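Local coordinates for nicastrin (Dictyostelium purpureum, PDB 4R12), which is probably an essential subunit of gamma-secretase, the complex that cleaves integral membrane proteins such as Notch receptors within the membrane, at residues Ala180-Ser183 and Glu184-Leu187; Ser237-Ala240 and Thr241-Leu245; Asn269-Arg272 and Trp273-Gly277; Asp359-Ala362 and Ser363-Glu366; Thr401-Asp404 and Tyr405-Asn409. All coordinates share one frame; numbering follows the deposited sequence.

Contact 1: Ala180-Ser183 and Glu184-Leu187; sequences AINS and ETCL
N182 and T185 meet through one oxygen. The amide oxygen OD1 of N182 accepts from the backbone N of T185 at 2.9 Å, nearly along the C=O axis. The same OD1 accepts from the hydroxyl OG1 of T185 at 2.7 Å. This second donor comes from above the carbonyl plane, so the two bonds reach OD1 from different directions. N182 is therefore the N-cap of helix 183-189, and T185 supplies both a backbone and a side-chain donor to it. The amide is folded back over the helix start because CG of N182 sits between its own N and carbonyl carbon (chi1 58°). OD1 also lies 3.7 Å from CB of E184. I181 stands beside the cap, with its CG2 4.0 Å from OG1 of T185.

The first helical bonds follow the cap along the chain. The backbone N of C186 donates to O of N182 at 3.1 Å, at 168° at the hydrogen. The N of L187 donates to O of S183 at 2.9 Å.

Outside the segments, C186 is joined to C192 by a disulfide that links the helix to strand 192-203. The OG of S183 is hydrogen-bonded to T573 on strand 572-575, and L187 packs on W562 and I564. E184 pairs with R188 in a salt bridge.

N182 OD1 takes up an N-H of the first turn, where no preceding helical turn can supply a carbonyl. The partial negative charge on OD1 would also be expected to suit the positive end of the helix dipole, while two donors hold the amide in one rotation.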
loop_
_atom_site.group_PDB
_atom_site.type_symbol
_atom_site.label_atom_id
_atom_site.label_comp_id
_atom_site.label_asym_id
_atom_site.label_seq_id
_atom_site.Cartn_x
_atom_site.Cartn_y
_atom_site.Cartn_z
ATOM N N ALA A 180 -16.944 15.012 -6.642
ATOM C CA ALA A 180 -18.120 14.199 -6.887
ATOM C C ALA A 180 -18.287 13.909 -8.367
ATOM O O ALA A 180 -17.623 14.522 -9.206
ATOM C CB ALA A 180 -19.362 14.901 -6.344
ATOM N N ILE A 181 -19.116 12.931 -8.654
ATOM C CA ILE A 181 -19.552 12.609 -9.992
ATOM C C ILE A 181 -18.588 11.800 -10.811
ATOM O O ILE A 181 -18.809 10.667 -11.045
ATOM C CB ILE A 181 -19.995 13.864 -10.735
ATOM C CG1 ILE A 181 -21.132 14.489 -9.957
ATOM C CG2 ILE A 181 -20.431 13.531 -12.132
ATOM C CD1 ILE A 181 -21.434 15.888 -10.368
ATOM N N ASN A 182 -17.538 12.423 -11.264
ATOM C CA ASN A 182 -16.462 11.697 -11.942
ATOM C C ASN A 182 -15.183 12.533 -11.961
ATOM O O ASN A 182 -15.185 13.702 -11.546
ATOM C CB ASN A 182 -16.883 11.287 -13.371
ATOM C CG ASN A 182 -17.290 12.475 -14.237
ATOM O OD1 ASN A 182 -16.669 13.532 -14.198
ATOM N ND2 ASN A 182 -18.342 12.295 -15.031
ATOM N N SER A 183 -14.091 11.942 -12.438
ATOM C CA SER A 183 -12.794 12.607 -12.358
ATOM C C SER A 183 -12.716 13.859 -13.225
ATOM O O SER A 183 -12.144 14.859 -12.810
ATOM C CB SER A 183 -11.676 11.643 -12.745
ATOM O OG SER A 183 -11.558 10.619 -11.775
ATOM N N GLU A 184 -13.282 13.804 -14.431
ATOM C CA GLU A 184 -13.275 14.974 -15.302
ATOM C C GLU A 184 -13.877 16.173 -14.572
ATOM O O GLU A 184 -13.310 17.259 -14.565
ATOM C CB GLU A 184 -14.040 14.686 -16.600
ATOM C CG GLU A 184 -14.428 15.922 -17.384
ATOM C CD GLU A 184 -15.887 16.301 -17.186
ATOM O OE1 GLU A 184 -16.784 15.564 -17.673
ATOM O OE2 GLU A 184 -16.136 17.338 -16.537
ATOM N N THR A 185 -15.005 15.935 -13.916
ATOM C CA THR A 185 -15.736 16.976 -13.211
ATOM C C THR A 185 -15.008 17.527 -11.987
ATOM O O THR A 185 -14.883 18.742 -11.841
ATOM C CB THR A 185 -17.113 16.457 -12.770
ATOM O OG1 THR A 185 -17.832 15.979 -13.915
ATOM C CG2 THR A 185 -17.914 17.561 -12.086
ATOM N N CYS A 186 -14.537 16.651 -11.097
ATOM C CA CYS A 186 -13.908 17.142 -9.885
ATOM C C CYS A 186 -12.546 17.762 -10.202
ATOM O O CYS A 186 -12.153 18.732 -9.558
ATOM C CB CYS A 186 -13.789 16.034 -8.821
ATOM S SG CYS A 186 -12.626 14.710 -9.180
ATOM N N LEU A 187 -11.832 17.238 -11.195
ATOM C CA LEU A 187 -10.555 17.858 -11.560
ATOM C C LEU A 187 -10.748 19.278 -12.100
ATOM O O LEU A 187 -10.025 20.190 -11.709
ATOM C CB LEU A 187 -9.794 17.018 -12.583
ATOM C CG LEU A 187 -9.032 15.775 -12.095
ATOM C CD1 LEU A 187 -8.340 15.123 -13.276
ATOM C CD2 LEU A 187 -8.007 16.093 -10.990
#

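Contact 2: Ser237-Ala240 and Thr241-Leu245; sequences SSFA and TVTLL
T243 and F239 touch one turn apart on the helix. Starting from CB, the T243 side chain lies over the backbone of the turn before it. CB is 3.3 Å from O of A240 and 3.5 Å from O of F239. OG1 is the branch that reaches back, placed beside its own backbone N and opposite the carbonyl carbon (chi1 -63°). It donates to O of F239 at 2.9 Å. The approach is from above the carbonyl plane, 43° out of it. That oxygen also accepts the helical bond from N of T243, so a single carbonyl takes two donors from one residue. OG1 also lies 3.6 Å from CD1 of the F239 ring, at an oblique angle to it.

This is a buried turn of helix 234-252 in the nicastrin large lobe, whose family belongs to the zinc exopeptidase clan. Its neighbours are L427, I430 and L434 of helix 427-441 on T243, F462 of helix 452-463 on V242, and L219 of strand 214-220 on A240 and T241.

The ring of F239 swings out from the helix with CG opposite its backbone N (chi1 -175°). One residue before T243, CG2 of V242 rests 3.3 Å from O of S238. That oxygen accepts from N of V242 in a nearly straight bond. The N of L244 likewise donates to O of A240 at 2.8 Å. At the start of the turn, N of T241 donates to O of S237 at 2.9 Å. The hydroxyl of S237 bonds to O of D222, and that of S238 bonds to O of I232.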
loop_
_atom_site.group_PDB
_atom_site.type_symbol
_atom_site.label_atom_id
_atom_site.label_comp_id
_atom_site.label_asym_id
_atom_site.label_seq_id
_atom_site.Cartn_x
_atom_site.Cartn_y
_atom_site.Cartn_z
ATOM N N SER A 237 0.870 -6.269 1.390
ATOM C CA SER A 237 2.120 -5.567 1.094
ATOM C C SER A 237 3.148 -5.550 2.237
ATOM O O SER A 237 4.331 -5.780 2.015
ATOM C CB SER A 237 1.830 -4.107 0.721
ATOM O OG SER A 237 0.964 -3.992 -0.399
ATOM N N SER A 238 2.706 -5.214 3.447
ATOM C CA SER A 238 3.659 -4.730 4.440
ATOM C C SER A 238 4.525 -5.845 5.041
ATOM O O SER A 238 5.655 -5.581 5.479
ATOM C CB SER A 238 2.922 -3.939 5.532
ATOM O OG SER A 238 2.024 -4.752 6.258
ATOM N N PHE A 239 4.048 -7.094 5.042
ATOM C CA PHE A 239 4.945 -8.187 5.444
ATOM C C PHE A 239 6.161 -8.206 4.507
ATOM O O PHE A 239 7.310 -8.217 4.980
ATOM C CB PHE A 239 4.216 -9.542 5.451
ATOM C CG PHE A 239 5.044 -10.709 5.972
ATOM C CD1 PHE A 239 6.014 -11.316 5.180
ATOM C CD2 PHE A 239 4.789 -11.248 7.228
ATOM C CE1 PHE A 239 6.745 -12.405 5.649
ATOM C CE2 PHE A 239 5.512 -12.345 7.691
ATOM C CZ PHE A 239 6.489 -12.920 6.907
ATOM N N ALA A 240 5.919 -8.188 3.191
ATOM C CA ALA A 240 7.001 -8.119 2.213
ATOM C C ALA A 240 7.850 -6.848 2.347
ATOM O O ALA A 240 9.075 -6.895 2.207
ATOM C CB ALA A 240 6.443 -8.233 0.763
ATOM N N THR A 241 7.212 -5.715 2.628
ATOM C CA THR A 241 7.981 -4.488 2.840
ATOM C C THR A 241 8.981 -4.640 3.996
ATOM O O THR A 241 10.152 -4.270 3.870
ATOM C CB THR A 241 7.054 -3.295 3.108
ATOM O OG1 THR A 241 6.146 -3.157 2.005
ATOM C CG2 THR A 241 7.872 -2.010 3.274
ATOM N N VAL A 242 8.523 -5.196 5.114
ATOM C CA VAL A 242 9.408 -5.474 6.249
ATOM C C VAL A 242 10.521 -6.435 5.853
ATOM O O VAL A 242 11.709 -6.260 6.214
ATOM C CB VAL A 242 8.612 -6.075 7.428
ATOM C CG1 VAL A 242 9.548 -6.582 8.515
ATOM C CG2 VAL A 242 7.659 -5.034 7.998
ATOM N N THR A 243 10.124 -7.469 5.121
ATOM C CA THR A 243 11.058 -8.483 4.642
ATOM C C THR A 243 12.180 -7.862 3.831
ATOM O O THR A 243 13.362 -8.054 4.139
ATOM C CB THR A 243 10.336 -9.538 3.770
ATOM O OG1 THR A 243 9.354 -10.228 4.555
ATOM C CG2 THR A 243 11.350 -10.556 3.219
ATOM N N LEU A 244 11.821 -7.108 2.792
ATOM C CA LEU A 244 12.848 -6.560 1.899
ATOM C C LEU A 244 13.735 -5.522 2.594
ATOM O O LEU A 244 14.955 -5.503 2.382
ATOM C CB LEU A 244 12.214 -5.955 0.653
ATOM C CG LEU A 244 13.239 -5.587 -0.422
ATOM C CD1 LEU A 244 14.129 -6.806 -0.747
ATOM C CD2 LEU A 244 12.518 -5.098 -1.684
ATOM N N LEU A 245 13.155 -4.672 3.435
ATOM C CA LEU A 245 13.998 -3.768 4.221
ATOM C C LEU A 245 14.941 -4.554 5.139
ATOM O O LEU A 245 16.096 -4.154 5.322
ATOM C CB LEU A 245 13.155 -2.771 5.048
ATOM C CG LEU A 245 12.445 -1.701 4.204
ATOM C CD1 LEU A 245 11.376 -0.973 5.038
ATOM C CD2 LEU A 245 13.457 -0.684 3.652
#

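Contact 3: Asn269-Arg272 and Trp273-Gly277; sequences NAER and WGYVG
E271 turns its chain back toward Y275 and G277 through two bends, chi1 -65° and chi2 -68°. This brings the carboxylate over the start of helix 276-287, in the large lobe, at the turn between strand 262-268 and that helix. Y275 is the residue right before the helix, at its N-cap position. The OE2 of E271 comes 2.9 Å from N of G277. OE1 approaches the Y275 ring at its edge, 3.8 Å from CD1, with the carboxylate and ring planes 60° apart. OE1 is also hydrogen-bonded to S384 and S278, two bonds that would limit the rotation of this buried carboxylate.

Two backbone bonds close the turn. The N of Y275 donates to O of E271 at 3.0 Å, and N of W273 donates to O of A270 at 3.2 Å. Both donors lie above the carbonyl plane of their acceptor. The indole of W273 carries the R272 carbonyl carbon over one face and meets F572 edge-to-face. D222 takes the backbone N-H groups of E271 and R272. CG2 of V276 presses on CB of A270 at 3.5 Å, tighter than usual van der Waals contact.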
loop_
_atom_site.group_PDB
_atom_site.type_symbol
_atom_site.label_atom_id
_atom_site.label_comp_id
_atom_site.label_asym_id
_atom_site.label_seq_id
_atom_site.Cartn_x
_atom_site.Cartn_y
_atom_site.Cartn_z
ATOM N N ASN A 269 5.214 2.667 -5.359
ATOM C CA ASN A 269 4.038 3.233 -4.709
ATOM C C ASN A 269 2.865 3.300 -5.689
ATOM O O ASN A 269 3.067 3.302 -6.899
ATOM C CB ASN A 269 4.356 4.623 -4.161
ATOM C CG ASN A 269 3.451 5.020 -3.005
ATOM O OD1 ASN A 269 2.411 4.396 -2.768
ATOM N ND2 ASN A 269 3.834 6.087 -2.288
ATOM N N ALA A 270 1.654 3.340 -5.144
ATOM C CA ALA A 270 0.403 3.467 -5.899
ATOM C C ALA A 270 0.189 2.350 -6.937
ATOM O O ALA A 270 -0.554 2.515 -7.912
ATOM C CB ALA A 270 0.334 4.857 -6.558
ATOM N N GLU A 271 0.813 1.196 -6.703
ATOM C CA GLU A 271 0.626 0.049 -7.578
ATOM C C GLU A 271 -0.788 -0.507 -7.515
ATOM O O GLU A 271 -1.270 -1.076 -8.493
ATOM C CB GLU A 271 1.618 -1.068 -7.222
ATOM C CG GLU A 271 3.039 -0.677 -7.477
ATOM C CD GLU A 271 3.338 -0.507 -8.964
ATOM O OE1 GLU A 271 3.579 -1.514 -9.649
ATOM O OE2 GLU A 271 3.322 0.636 -9.443
ATOM N N ARG A 272 -1.454 -0.358 -6.367
ATOM C CA ARG A 272 -2.803 -0.915 -6.233
ATOM C C ARG A 272 -3.798 -0.135 -7.076
ATOM O O ARG A 272 -4.962 -0.511 -7.175
ATOM C CB ARG A 272 -3.272 -0.922 -4.780
ATOM C CG ARG A 272 -2.317 -1.560 -3.793
ATOM C CD ARG A 272 -1.768 -2.823 -4.316
ATOM N NE ARG A 272 -0.856 -3.520 -3.397
ATOM C CZ ARG A 272 -0.381 -4.727 -3.684
ATOM N NH1 ARG A 272 -0.740 -5.295 -4.839
ATOM N NH2 ARG A 272 0.424 -5.365 -2.852
ATOM N N TRP A 273 -3.341 0.958 -7.682
ATOM C CA TRP A 273 -4.229 1.806 -8.466
ATOM C C TRP A 273 -3.745 1.857 -9.913
ATOM O O TRP A 273 -3.527 2.930 -10.485
ATOM C CB TRP A 273 -4.315 3.196 -7.831
ATOM C CG TRP A 273 -4.763 3.107 -6.403
ATOM C CD1 TRP A 273 -3.964 3.104 -5.288
ATOM C CD2 TRP A 273 -6.108 2.939 -5.932
ATOM N NE1 TRP A 273 -4.734 2.965 -4.157
ATOM C CE2 TRP A 273 -6.049 2.861 -4.524
ATOM C CE3 TRP A 273 -7.353 2.847 -6.565
ATOM C CZ2 TRP A 273 -7.189 2.701 -3.739
ATOM C CZ3 TRP A 273 -8.484 2.695 -5.783
ATOM C CH2 TRP A 273 -8.395 2.624 -4.385
ATOM N N GLY A 274 -3.563 0.673 -10.487
ATOM C CA GLY A 274 -3.199 0.544 -11.887
ATOM C C GLY A 274 -1.708 0.533 -12.172
ATOM O O GLY A 274 -1.283 0.984 -13.238
ATOM N N TYR A 275 -0.912 0.051 -11.210
ATOM C CA TYR A 275 0.538 -0.065 -11.376
ATOM C C TYR A 275 1.230 1.233 -11.779
ATOM O O TYR A 275 2.177 1.193 -12.551
ATOM C CB TYR A 275 0.869 -1.133 -12.438
ATOM C CG TYR A 275 0.199 -2.462 -12.213
ATOM C CD1 TYR A 275 0.577 -3.272 -11.151
ATOM C CD2 TYR A 275 -0.812 -2.916 -13.059
ATOM C CE1 TYR A 275 -0.027 -4.484 -10.925
ATOM C CE2 TYR A 275 -1.424 -4.147 -12.843
ATOM C CZ TYR A 275 -1.016 -4.924 -11.769
ATOM O OH TYR A 275 -1.598 -6.142 -11.517
ATOM N N VAL A 276 0.786 2.383 -11.280
ATOM C CA VAL A 276 1.304 3.618 -11.856
ATOM C C VAL A 276 2.738 3.920 -11.442
ATOM O O VAL A 276 3.451 4.618 -12.167
ATOM C CB VAL A 276 0.412 4.823 -11.528
ATOM C CG1 VAL A 276 -0.989 4.599 -12.102
ATOM C CG2 VAL A 276 0.353 5.074 -10.044
ATOM N N GLY A 277 3.167 3.392 -10.294
ATOM C CA GLY A 277 4.547 3.549 -9.858
ATOM C C GLY A 277 5.552 2.841 -10.752
ATOM O O GLY A 277 6.487 3.466 -11.262
#

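Contact 4: Asp359-Ala362 and Ser363-Glu366; sequences DQVA and SSYE
S364 turns its hydroxyl back to the end of helix 352-362. OG donates to O of V361 at 2.6 Å, in the carbonyl plane and on a lone pair. The backbone N of S364 donates to the same oxygen at 3.1 Å, but from well above that plane. The two donors thus come to V361 O from different directions. OG can turn inward because it stands between the backbone N and the carbonyl carbon of S364 (chi1 65°).

The Y365 ring presents its edge to this pair. O of V361 lies near the ring plane, 4.0 Å from CD1, and OG of S364 is in plane at the edge too. The ring is held from outside: its hydroxyl bonds to D429, and Y432 meets it edge-to-face.

S363 is turned to another carbonyl. Its OG lies 3.1 Å from O of D359, and its N makes weak bonds to O of D359 and O of Q360. V361 faces away from the loop and packs on I433 and T436 of helix 427-441. A362 and D359 pack on F372 of strand 370-374.

This is the C-terminal end of helix 352-362, where the chain leaves for strand 370-374. The last carbonyls have no following helical turn to supply N-H donors. Serine hydroxyl and backbone N-H groups supply donors instead, and two of them satisfy O of V361.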
loop_
_atom_site.group_PDB
_atom_site.type_symbol
_atom_site.label_atom_id
_atom_site.label_comp_id
_atom_site.label_asym_id
_atom_site.label_seq_id
_atom_site.Cartn_x
_atom_site.Cartn_y
_atom_site.Cartn_z
ATOM N N ASP A 359 15.503 -22.643 -4.640
ATOM C CA ASP A 359 15.295 -23.990 -4.094
ATOM C C ASP A 359 16.476 -24.458 -3.246
ATOM O O ASP A 359 16.300 -25.004 -2.156
ATOM C CB ASP A 359 15.085 -25.021 -5.219
ATOM C CG ASP A 359 13.781 -24.818 -5.987
ATOM O OD1 ASP A 359 12.856 -24.156 -5.458
ATOM O OD2 ASP A 359 13.685 -25.340 -7.119
ATOM N N GLN A 360 17.677 -24.266 -3.781
ATOM C CA GLN A 360 18.901 -24.652 -3.098
ATOM C C GLN A 360 19.058 -23.927 -1.764
ATOM O O GLN A 360 19.331 -24.557 -0.744
ATOM C CB GLN A 360 20.117 -24.371 -3.981
ATOM C CG GLN A 360 20.231 -25.286 -5.203
ATOM C CD GLN A 360 21.246 -24.771 -6.206
ATOM O OE1 GLN A 360 22.185 -24.051 -5.846
ATOM N NE2 GLN A 360 21.057 -25.123 -7.478
ATOM N N VAL A 361 18.891 -22.608 -1.776
ATOM C CA VAL A 361 19.051 -21.846 -0.549
ATOM C C VAL A 361 18.034 -22.302 0.499
ATOM O O VAL A 361 18.381 -22.499 1.654
ATOM C CB VAL A 361 18.911 -20.338 -0.799
ATOM C CG1 VAL A 361 18.999 -19.580 0.527
ATOM C CG2 VAL A 361 20.005 -19.869 -1.730
ATOM N N ALA A 362 16.782 -22.499 0.077
ATOM C CA ALA A 362 15.723 -22.954 0.980
ATOM C C ALA A 362 16.007 -24.316 1.616
ATOM O O ALA A 362 15.494 -24.615 2.700
ATOM C CB ALA A 362 14.375 -23.003 0.237
ATOM N N SER A 363 16.810 -25.137 0.939
ATOM C CA SER A 363 17.143 -26.476 1.414
ATOM C C SER A 363 18.503 -26.532 2.089
ATOM O O SER A 363 18.920 -27.603 2.526
ATOM C CB SER A 363 17.146 -27.495 0.243
ATOM O OG SER A 363 15.897 -27.522 -0.421
ATOM N N SER A 364 19.196 -25.396 2.154
ATOM C CA SER A 364 20.612 -25.377 2.518
ATOM C C SER A 364 20.898 -25.552 4.015
ATOM O O SER A 364 22.049 -25.798 4.402
ATOM C CB SER A 364 21.252 -24.070 2.044
ATOM O OG SER A 364 20.691 -22.960 2.730
ATOM N N TYR A 365 19.870 -25.421 4.852
ATOM C CA TYR A 365 20.046 -25.543 6.298
ATOM C C TYR A 365 18.897 -26.318 6.937
ATOM O O TYR A 365 17.741 -26.235 6.489
ATOM C CB TYR A 365 20.202 -24.160 6.956
ATOM C CG TYR A 365 19.031 -23.196 6.831
ATOM C CD1 TYR A 365 18.693 -22.623 5.610
ATOM C CD2 TYR A 365 18.293 -22.825 7.950
ATOM C CE1 TYR A 365 17.629 -21.721 5.501
ATOM C CE2 TYR A 365 17.231 -21.920 7.854
ATOM C CZ TYR A 365 16.907 -21.369 6.633
ATOM O OH TYR A 365 15.856 -20.471 6.545
ATOM N N GLU A 366 19.236 -27.073 7.980
ATOM C CA GLU A 366 18.317 -28.035 8.582
ATOM C C GLU A 366 17.025 -27.386 9.051
ATOM O O GLU A 366 15.946 -27.910 8.805
ATOM C CB GLU A 366 18.987 -28.745 9.758
ATOM C CG GLU A 366 18.035 -29.609 10.584
ATOM C CD GLU A 366 18.704 -30.266 11.776
ATOM O OE1 GLU A 366 19.823 -29.847 12.158
ATOM O OE2 GLU A 366 18.102 -31.202 12.342
#

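Contact 5: Thr401-Asp404 and Tyr405-Asn409; sequences TDHD and YKYSN
The chain reverses between 402-404 and 405-408, whose end-to-end directions differ by 152°, and H403 lies against the returning arm. The H403 ring has neighbours on both faces and at its edge. ND1 donates to O of Y405 at 2.7 Å, with the oxygen tilted from the ring plane. The edge of the Y407 ring meets one face of the imidazole, with CD1 3.5 Å from CE1 and the planes at 73°. This is a T-shaped pair. T401 OG1 lies near the rim of the opposite face. The imidazole is brought in over the loop by the placement of CG between N and the carbonyl carbon (chi1 57°).

A second link closes the base of the turn. OG of S408 donates to O of D402 in a short bond of 2.5 Å, from above the carbonyl plane. A water donates to OD1 of D402 at 2.7 Å and accepts from N of N409, bridging the two arms. Further out, the carboxylate of D404 bonds to T375 and the backbone N of T376, that of D402 to the backbone N of R330, and the hydroxyl of Y405 to the backbone N of E126.

OG1 of T401 accepts from N of H403 at 3.1 Å, which makes an ST turn where strand 397-401 passes into the loop of the large lobe.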
loop_
_atom_site.group_PDB
_atom_site.type_symbol
_atom_site.label_atom_id
_atom_site.label_comp_id
_atom_site.label_asym_id
_atom_site.label_seq_id
_atom_site.Cartn_x
_atom_site.Cartn_y
_atom_site.Cartn_z
ATOM N N THR A 401 5.084 -15.561 -4.213
ATOM C CA THR A 401 3.836 -15.357 -3.477
ATOM C C THR A 401 3.576 -16.506 -2.521
ATOM O O THR A 401 4.310 -17.499 -2.512
ATOM C CB THR A 401 2.593 -15.252 -4.427
ATOM O OG1 THR A 401 2.151 -16.570 -4.785
ATOM C CG2 THR A 401 2.908 -14.465 -5.696
ATOM N N ASP A 402 2.506 -16.385 -1.741
ATOM C CA ASP A 402 2.114 -17.440 -0.810
ATOM C C ASP A 402 0.915 -18.244 -1.311
ATOM O O ASP A 402 0.222 -18.899 -0.520
ATOM C CB ASP A 402 1.811 -16.867 0.577
ATOM C CG ASP A 402 0.769 -15.774 0.551
ATOM O OD1 ASP A 402 0.039 -15.648 -0.467
ATOM O OD2 ASP A 402 0.698 -15.026 1.556
ATOM N N HIS A 403 0.673 -18.208 -2.618
ATOM C CA HIS A 403 -0.455 -18.941 -3.182
ATOM C C HIS A 403 -0.144 -19.493 -4.570
ATOM O O HIS A 403 0.584 -18.878 -5.359
ATOM C CB HIS A 403 -1.688 -18.032 -3.266
ATOM C CG HIS A 403 -1.449 -16.786 -4.067
ATOM N ND1 HIS A 403 -1.846 -16.653 -5.384
ATOM C CD2 HIS A 403 -0.807 -15.637 -3.754
ATOM C CE1 HIS A 403 -1.477 -15.467 -5.835
ATOM N NE2 HIS A 403 -0.841 -14.831 -4.867
ATOM N N ASP A 404 -0.727 -20.645 -4.874
ATOM C CA ASP A 404 -0.655 -21.198 -6.223
ATOM C C ASP A 404 -1.643 -20.437 -7.106
ATOM O O ASP A 404 -1.243 -19.671 -7.995
ATOM C CB ASP A 404 -0.952 -22.699 -6.210
ATOM C CG ASP A 404 -1.140 -23.280 -7.618
ATOM O OD1 ASP A 404 -0.603 -22.693 -8.586
ATOM O OD2 ASP A 404 -1.820 -24.315 -7.749
ATOM N N TYR A 405 -2.932 -20.634 -6.857
ATOM C CA TYR A 405 -3.958 -19.872 -7.573
ATOM C C TYR A 405 -4.650 -18.880 -6.611
ATOM O O TYR A 405 -4.132 -17.785 -6.375
ATOM C CB TYR A 405 -4.963 -20.835 -8.236
ATOM C CG TYR A 405 -6.066 -20.174 -9.048
ATOM C CD1 TYR A 405 -5.991 -18.838 -9.418
ATOM C CD2 TYR A 405 -7.196 -20.896 -9.436
ATOM C CE1 TYR A 405 -7.005 -18.229 -10.148
ATOM C CE2 TYR A 405 -8.220 -20.297 -10.171
ATOM C CZ TYR A 405 -8.116 -18.960 -10.519
ATOM O OH TYR A 405 -9.118 -18.355 -11.237
ATOM N N LYS A 406 -5.810 -19.257 -6.074
ATOM C CA LYS A 406 -6.568 -18.417 -5.131
ATOM C C LYS A 406 -5.677 -17.846 -4.011
ATOM O O LYS A 406 -4.902 -18.576 -3.391
ATOM C CB LYS A 406 -7.725 -19.241 -4.530
ATOM C CG LYS A 406 -8.411 -18.641 -3.315
ATOM C CD LYS A 406 -9.563 -19.550 -2.802
ATOM C CE LYS A 406 -10.358 -18.849 -1.683
ATOM N NZ LYS A 406 -11.777 -19.307 -1.605
ATOM N N TYR A 407 -5.777 -16.539 -3.778
ATOM C CA TYR A 407 -5.011 -15.875 -2.719
ATOM C C TYR A 407 -5.084 -16.625 -1.392
ATOM O O TYR A 407 -6.152 -17.088 -0.997
ATOM C CB TYR A 407 -5.537 -14.443 -2.491
ATOM C CG TYR A 407 -5.102 -13.385 -3.486
ATOM C CD1 TYR A 407 -4.116 -13.635 -4.438
ATOM C CD2 TYR A 407 -5.664 -12.110 -3.448
ATOM C CE1 TYR A 407 -3.717 -12.638 -5.336
ATOM C CE2 TYR A 407 -5.269 -11.113 -4.332
ATOM C CZ TYR A 407 -4.303 -11.386 -5.280
ATOM O OH TYR A 407 -3.915 -10.386 -6.152
ATOM N N SER A 408 -3.956 -16.745 -0.702
ATOM C CA SER A 408 -3.982 -17.249 0.662
ATOM C C SER A 408 -4.509 -16.173 1.636
ATOM O O SER A 408 -5.154 -16.488 2.631
ATOM C CB SER A 408 -2.580 -17.720 1.078
ATOM O OG SER A 408 -2.175 -18.801 0.235
ATOM N N ASN A 409 -4.213 -14.915 1.345
ATOM C CA ASN A 409 -4.778 -13.771 2.078
ATOM C C ASN A 409 -6.312 -13.803 2.112
ATOM O O ASN A 409 -6.959 -13.586 1.090
ATOM C CB ASN A 409 -4.301 -12.467 1.427
ATOM C CG ASN A 409 -4.560 -11.228 2.297
ATOM O OD1 ASN A 409 -5.256 -11.298 3.311
ATOM N ND2 ASN A 409 -4.021 -10.084 1.873
HETATM O O HOH W 1 -2.346 -14.387 -0.788
#

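Overall arrangement
The contacts follow one another along the chain in numerical order, and none is nested in another. Contact 1 caps the start of helix 183-189, about 20 Å from contact 3, centre to centre. Contacts 1 and 4 are farthest apart, with centres about 53 Å from each other on opposite sides of the chain's centre. Contacts 2 and 3 touch: S237 of helix 234-252 meets R272 in the turn before helix 276-287. Contact 5 comes within about 6 Å of both, nearest atoms. Helix 427-441 packs on contacts 2 and 4. Contacts 2, 3 and 5 thus gather around helix 234-252 and the turns after strands 262-268 and 397-401, joining parts of the large lobe in the extracellular region.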